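Local coordinates for TouB protein (Pseudomonas stutzeri, PDB 2INC), which probably serves as a small ubiquitin-like subunit of toluene o-xylene monooxygenase, associating with another protein of the enzyme complex, at residues C[13-18]-C[38-43]; C[27-32]-C[47-52]. All blocks are in the same frame, centred on the assembly; numbering follows the deposited sequence.

Interaction 1 of 2, residues C[13-18]-C[38-43]; sequences VIQLVP and NRRVHP
Arg40, in the loop after helix 25-33, reaches Gln15 of strand 14-19, the outermost strand of this chain's own sheet in the ubiquitin-like (beta-grasp) fold, and Val13 close by in sequence. The contact belongs to side chains: the nearest CA atoms, those of Val13 and Arg40, are 9.9 Å apart, no hydrogen bond crosses, and only 86 Å² is buried.

The polar interactions lie just beyond it. Arg40 NH1 makes a salt bridge with Asp11, two residues before Val13, and the guanidinium also makes a cation-pi contact with an aromatic side chain of another protein's chain. The strand itself pairs with 2-8 through Gln15 and Ser6, while Ile14 and Leu16 give backbone bonds to that other protein. Within the loop, Asn38 N donates to Val41 O at 2.6 Å, tying together the residues that flank Arg39 and Arg40.

The remaining contacts are van der Waals. Arg40 has CG anti to its carbonyl carbon (chi1 -52°), which starts the chain toward the strand before it bends at chi3. Gln15 comes extended from the opposite direction, its amide meeting the guanidinium at the edge, near its plane, with the two planes 68° apart. Val13 approaches obliquely, CG1 lying 3.7 Å from Arg40 NH1.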
loop_
_atom_site.group_PDB
_atom_site.type_symbol
_atom_site.label_atom_id
_atom_site.label_comp_id
_atom_site.label_asym_id
_atom_site.label_seq_id
_atom_site.Cartn_x
_atom_site.Cartn_y
_atom_site.Cartn_z
ATOM N N VAL C 13 -34.838 -19.146 27.752
ATOM C CA VAL C 13 -35.525 -18.329 26.760
ATOM C C VAL C 13 -37.031 -18.457 26.872
ATOM O O VAL C 13 -37.542 -19.536 27.146
ATOM C CB VAL C 13 -35.047 -18.705 25.345
ATOM C CG1 VAL C 13 -35.579 -20.083 24.885
ATOM C CG2 VAL C 13 -35.350 -17.588 24.358
ATOM N N ILE C 14 -37.738 -17.347 26.666
ATOM C CA ILE C 14 -39.205 -17.355 26.557
ATOM C C ILE C 14 -39.563 -17.682 25.100
ATOM O O ILE C 14 -38.847 -17.279 24.147
ATOM C CB ILE C 14 -39.808 -16.020 27.048
ATOM C CG1 ILE C 14 -39.196 -15.649 28.437
ATOM C CG2 ILE C 14 -41.305 -16.097 27.078
ATOM C CD1 ILE C 14 -39.857 -14.446 29.165
ATOM N N GLN C 15 -40.601 -18.502 24.923
ATOM C CA GLN C 15 -40.908 -19.002 23.595
ATOM C C GLN C 15 -42.376 -18.858 23.308
ATOM O O GLN C 15 -43.208 -18.878 24.248
ATOM C CB GLN C 15 -40.550 -20.472 23.476
ATOM C CG GLN C 15 -39.106 -20.760 23.706
ATOM C CD GLN C 15 -38.855 -22.215 23.713
ATOM O OE1 GLN C 15 -39.055 -22.885 24.752
ATOM N NE2 GLN C 15 -38.436 -22.758 22.545
ATOM N N LEU C 16 -42.700 -18.737 22.017
ATOM C CA LEU C 16 -44.103 -18.686 21.611
ATOM C C LEU C 16 -44.655 -20.132 21.545
ATOM O O LEU C 16 -44.071 -20.984 20.886
ATOM C CB LEU C 16 -44.245 -17.989 20.260
ATOM C CG LEU C 16 -45.621 -18.082 19.548
ATOM C CD1 LEU C 16 -46.730 -17.286 20.291
ATOM C CD2 LEU C 16 -45.503 -17.615 18.122
ATOM N N VAL C 17 -45.774 -20.379 22.211
ATOM C CA VAL C 17 -46.397 -21.712 22.241
ATOM C C VAL C 17 -47.903 -21.488 22.032
ATOM O O VAL C 17 -48.563 -20.873 22.882
ATOM C CB VAL C 17 -46.144 -22.425 23.585
ATOM C CG1 VAL C 17 -46.853 -23.762 23.635
ATOM C CG2 VAL C 17 -44.666 -22.649 23.804
ATOM N N PRO C 18 -48.423 -21.905 20.873
ATOM C CA PRO C 18 -49.871 -21.858 20.687
ATOM C C PRO C 18 -50.544 -22.911 21.565
ATOM O O PRO C 18 -50.062 -24.047 21.689
ATOM C CB PRO C 18 -50.059 -22.187 19.200
ATOM C CG PRO C 18 -48.836 -22.885 18.776
ATOM C CD PRO C 18 -47.717 -22.444 19.699
ATOM N N ASN C 38 -36.048 -32.092 27.626
ATOM C CA ASN C 38 -35.280 -32.878 26.660
ATOM C C ASN C 38 -34.737 -32.062 25.468
ATOM O O ASN C 38 -34.253 -32.639 24.485
ATOM C CB ASN C 38 -36.095 -34.074 26.136
ATOM C CG ASN C 38 -36.230 -35.163 27.177
ATOM O OD1 ASN C 38 -35.241 -35.513 27.863
ATOM N ND2 ASN C 38 -37.454 -35.673 27.347
ATOM N N ARG C 39 -34.816 -30.736 25.586
ATOM C CA ARG C 39 -34.201 -29.854 24.609
ATOM C C ARG C 39 -32.833 -29.256 24.999
ATOM O O ARG C 39 -31.920 -29.479 24.242
ATOM C CB ARG C 39 -35.223 -28.907 23.936
ATOM C CG ARG C 39 -36.071 -29.630 22.838
ATOM C CD ARG C 39 -37.058 -28.671 22.128
ATOM N NE ARG C 39 -38.004 -29.393 21.282
ATOM C CZ ARG C 39 -37.809 -29.645 19.988
ATOM N NH1 ARG C 39 -36.702 -29.249 19.390
ATOM N NH2 ARG C 39 -38.717 -30.315 19.290
ATOM N N ARG C 40 -33.233 -28.464 25.987
ATOM C CA ARG C 40 -32.680 -27.846 27.022
ATOM C C ARG C 40 -33.010 -27.960 28.505
ATOM O O ARG C 40 -32.353 -27.334 29.185
ATOM C CB ARG C 40 -32.735 -26.434 26.711
ATOM C CG ARG C 40 -32.243 -26.100 25.520
ATOM C CD ARG C 40 -32.556 -24.640 25.122
ATOM N NE ARG C 40 -33.268 -24.706 23.913
ATOM C CZ ARG C 40 -34.485 -24.403 23.683
ATOM N NH1 ARG C 40 -35.268 -23.799 24.509
ATOM N NH2 ARG C 40 -34.765 -24.579 22.549
ATOM N N VAL C 41 -33.964 -28.695 29.028
ATOM C CA VAL C 41 -34.170 -28.865 30.455
ATOM C C VAL C 41 -34.335 -30.383 30.646
ATOM O O VAL C 41 -34.950 -31.057 29.787
ATOM C CB VAL C 41 -35.442 -28.119 30.908
ATOM C CG1 VAL C 41 -35.607 -28.240 32.409
ATOM C CG2 VAL C 41 -35.381 -26.642 30.496
ATOM N N HIS C 42 -33.744 -30.925 31.720
ATOM C CA HIS C 42 -33.889 -32.364 32.040
ATOM C C HIS C 42 -35.261 -32.559 32.655
ATOM O O HIS C 42 -35.706 -31.698 33.398
ATOM C CB HIS C 42 -32.872 -32.837 33.079
ATOM C CG HIS C 42 -31.435 -32.679 32.677
ATOM N ND1 HIS C 42 -30.676 -31.581 33.040
ATOM C CD2 HIS C 42 -30.612 -33.491 31.964
ATOM C CE1 HIS C 42 -29.447 -31.725 32.569
ATOM N NE2 HIS C 42 -29.384 -32.871 31.907
ATOM N N PRO C 43 -35.918 -33.709 32.379
ATOM C CA PRO C 43 -37.164 -34.099 33.072
ATOM C C PRO C 43 -37.028 -34.094 34.606
ATOM O O PRO C 43 -35.909 -34.243 35.151
ATOM C CB PRO C 43 -37.388 -35.538 32.616
ATOM C CG PRO C 43 -36.667 -35.653 31.290
ATOM C CD PRO C 43 -35.487 -34.717 31.381
#

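Interaction 2 of 2, residues C[27-32]-C[47-52]; sequences QVAEKC and KILRVR
Ala29 and Leu49 meet where neither segment brings a ring, amide or guanidinium to the other, and the flat groups that the two segments present to each other are backbone peptides. Each is approached at its carbonyl oxygen by the other residue's side chain: Ala29 CB lies 4.2 Å from Leu49 O, and Leu49 CD1 lies 4.0 Å from Ala29 O. Both are van der Waals separations, and no hydrogen bond crosses between the segments.

The closest approach is methyl to methylene, Ala29 CB to Leu49 CB at 3.7 Å. Both residues direct their CB atoms at the opposing segment, and the short alanine lets their CA atoms come within 6.2 Å. In Leu49, CG sits beside the backbone N, anti to the carbonyl carbon (chi1 -57°), and from there CD1 reaches the helix backbone. Two residues along the strand, Val51 turns its CG2 to the helix as well, 4.2 Å from Ala29 CB and 4.3 Å from Val28 CG1.

The buried packing continues around this patch: Ile79 of strand 76-82 touches Ala29, Phe8 and Phe81 touch Leu49, and Val19 and Val66 touch Val28. The axes of helix 27-32 and strand 48-52 approach to 7.9 Å and are turned 102° to each other, the helix lying across the strand. A single helix packed in this way on one face of a mixed sheet is the core arrangement of the beta-grasp fold.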
loop_
_atom_site.group_PDB
_atom_site.type_symbol
_atom_site.label_atom_id
_atom_site.label_comp_id
_atom_site.label_asym_id
_atom_site.label_seq_id
_atom_site.Cartn_x
_atom_site.Cartn_y
_atom_site.Cartn_z
ATOM N N GLN C 27 -52.652 -29.415 30.235
ATOM C CA GLN C 27 -52.401 -29.631 28.798
ATOM C C GLN C 27 -51.580 -28.471 28.184
ATOM O O GLN C 27 -50.875 -28.660 27.190
ATOM C CB GLN C 27 -53.695 -29.801 28.018
ATOM C CG GLN C 27 -54.425 -31.077 28.424
ATOM C CD GLN C 27 -55.894 -31.058 28.074
ATOM O OE1 GLN C 27 -56.622 -30.100 28.391
ATOM N NE2 GLN C 27 -56.354 -32.138 27.424
ATOM N N VAL C 28 -51.700 -27.288 28.788
ATOM C CA VAL C 28 -50.833 -26.161 28.407
ATOM C C VAL C 28 -49.389 -26.486 28.746
ATOM O O VAL C 28 -48.511 -26.331 27.898
ATOM C CB VAL C 28 -51.272 -24.869 29.099
ATOM C CG1 VAL C 28 -50.215 -23.799 28.949
ATOM C CG2 VAL C 28 -52.580 -24.386 28.494
ATOM N N ALA C 29 -49.141 -26.942 29.980
ATOM C CA ALA C 29 -47.781 -27.273 30.427
ATOM C C ALA C 29 -47.161 -28.341 29.533
ATOM O O ALA C 29 -45.964 -28.279 29.178
ATOM C CB ALA C 29 -47.785 -27.690 31.895
ATOM N N GLU C 30 -47.980 -29.311 29.135
ATOM C CA GLU C 30 -47.558 -30.333 28.171
ATOM C C GLU C 30 -47.049 -29.714 26.872
ATOM O O GLU C 30 -45.949 -30.032 26.406
ATOM C CB GLU C 30 -48.739 -31.284 27.883
ATOM C CG GLU C 30 -48.567 -32.216 26.698
ATOM C CD GLU C 30 -47.589 -33.375 26.979
ATOM O OE1 GLU C 30 -46.990 -33.404 28.099
ATOM O OE2 GLU C 30 -47.420 -34.257 26.074
ATOM N N LYS C 31 -47.867 -28.853 26.285
ATOM C CA LYS C 31 -47.546 -28.162 25.060
ATOM C C LYS C 31 -46.271 -27.339 25.194
ATOM O O LYS C 31 -45.429 -27.384 24.323
ATOM C CB LYS C 31 -48.720 -27.295 24.611
ATOM C CG LYS C 31 -49.722 -28.084 23.763
ATOM C CD LYS C 31 -51.031 -27.356 23.669
ATOM C CE LYS C 31 -51.966 -28.005 22.679
ATOM N NZ LYS C 31 -53.309 -27.335 22.767
ATOM N N CYS C 32 -46.131 -26.625 26.293
ATOM C CA CYS C 32 -44.884 -25.922 26.609
ATOM C C CYS C 32 -43.682 -26.856 26.768
ATOM O O CYS C 32 -42.627 -26.645 26.137
ATOM C CB CYS C 32 -45.080 -25.096 27.875
ATOM S SG CYS C 32 -46.307 -23.779 27.603
ATOM N N LYS C 47 -41.877 -34.598 39.934
ATOM C CA LYS C 47 -42.512 -33.273 40.020
ATOM C C LYS C 47 -43.717 -33.132 39.098
ATOM O O LYS C 47 -43.890 -33.897 38.162
ATOM C CB LYS C 47 -41.482 -32.173 39.723
ATOM C CG LYS C 47 -40.364 -32.074 40.755
ATOM C CD LYS C 47 -40.842 -31.330 41.995
ATOM C CE LYS C 47 -39.725 -31.233 43.013
ATOM N NZ LYS C 47 -40.015 -30.214 44.036
ATOM N N ILE C 48 -44.555 -32.149 39.387
ATOM C CA ILE C 48 -45.713 -31.842 38.549
ATOM C C ILE C 48 -45.522 -30.430 37.963
ATOM O O ILE C 48 -45.085 -29.529 38.685
ATOM C CB ILE C 48 -47.022 -32.025 39.353
ATOM C CG1 ILE C 48 -47.466 -33.491 39.192
ATOM C CG2 ILE C 48 -48.107 -31.025 38.940
ATOM C CD1 ILE C 48 -48.465 -33.982 40.196
ATOM N N LEU C 49 -45.786 -30.281 36.661
ATOM C CA LEU C 49 -45.654 -28.975 35.989
ATOM C C LEU C 49 -46.855 -28.110 36.270
ATOM O O LEU C 49 -47.997 -28.502 35.968
ATOM C CB LEU C 49 -45.523 -29.126 34.468
ATOM C CG LEU C 49 -44.379 -29.986 33.969
ATOM C CD1 LEU C 49 -44.314 -29.963 32.455
ATOM C CD2 LEU C 49 -43.095 -29.486 34.585
ATOM N N ARG C 50 -46.623 -26.939 36.845
ATOM C CA ARG C 50 -47.717 -25.986 37.090
ATOM C C ARG C 50 -47.632 -24.753 36.154
ATOM O O ARG C 50 -46.562 -24.483 35.587
ATOM C CB ARG C 50 -47.715 -25.583 38.565
ATOM C CG ARG C 50 -47.992 -26.807 39.486
ATOM C CD ARG C 50 -49.338 -27.467 39.137
ATOM N NE ARG C 50 -50.465 -26.535 39.261
ATOM C CZ ARG C 50 -50.919 -26.032 40.413
ATOM N NH1 ARG C 50 -50.343 -26.365 41.559
ATOM N NH2 ARG C 50 -51.945 -25.188 40.417
ATOM N N VAL C 51 -48.742 -24.028 35.997
ATOM C CA VAL C 51 -48.777 -22.781 35.195
ATOM C C VAL C 51 -49.046 -21.548 36.086
ATOM O O VAL C 51 -50.068 -21.509 36.775
ATOM C CB VAL C 51 -49.853 -22.874 34.068
ATOM C CG1 VAL C 51 -49.813 -21.637 33.154
ATOM C CG2 VAL C 51 -49.656 -24.121 33.230
ATOM N N ARG C 52 -48.146 -20.550 36.100
ATOM C CA ARG C 52 -48.495 -19.261 36.719
ATOM C C ARG C 52 -48.297 -18.078 35.791
ATOM O O ARG C 52 -47.408 -18.086 34.921
ATOM C CB ARG C 52 -47.793 -19.005 38.046
ATOM C CG ARG C 52 -46.346 -19.155 37.996
ATOM C CD ARG C 52 -45.616 -18.442 39.135
ATOM N NE ARG C 52 -44.198 -18.561 38.806
ATOM C CZ ARG C 52 -43.198 -18.529 39.682
ATOM N NH1 ARG C 52 -43.445 -18.358 40.983
ATOM N NH2 ARG C 52 -41.943 -18.671 39.251
#

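In the fold
The two contacts have centres about 11 Å apart and alternate along the chain, since strand 14-19 leads into helix 25-33, and the loop holding 38-43 leads on to strand 48-53. They touch directly where Val17 CG1 lies 4.0 Å from Cys32 N and Pro18 O lies 4.0 Å from Lys31 CD. Both reach the same mixed sheet, which runs 14-19, 2-8, 76-82, 48-53, 59-60. Interaction 2 lies about 5 Å from the chain centre, in the helix-sheet core; interaction 1 lies about 10 Å from it, at strand 14-19, outermost in this chain, to whose backbone another protein hydrogen-bonds. Strand 14-19 thus faces the helix while bordering that partner.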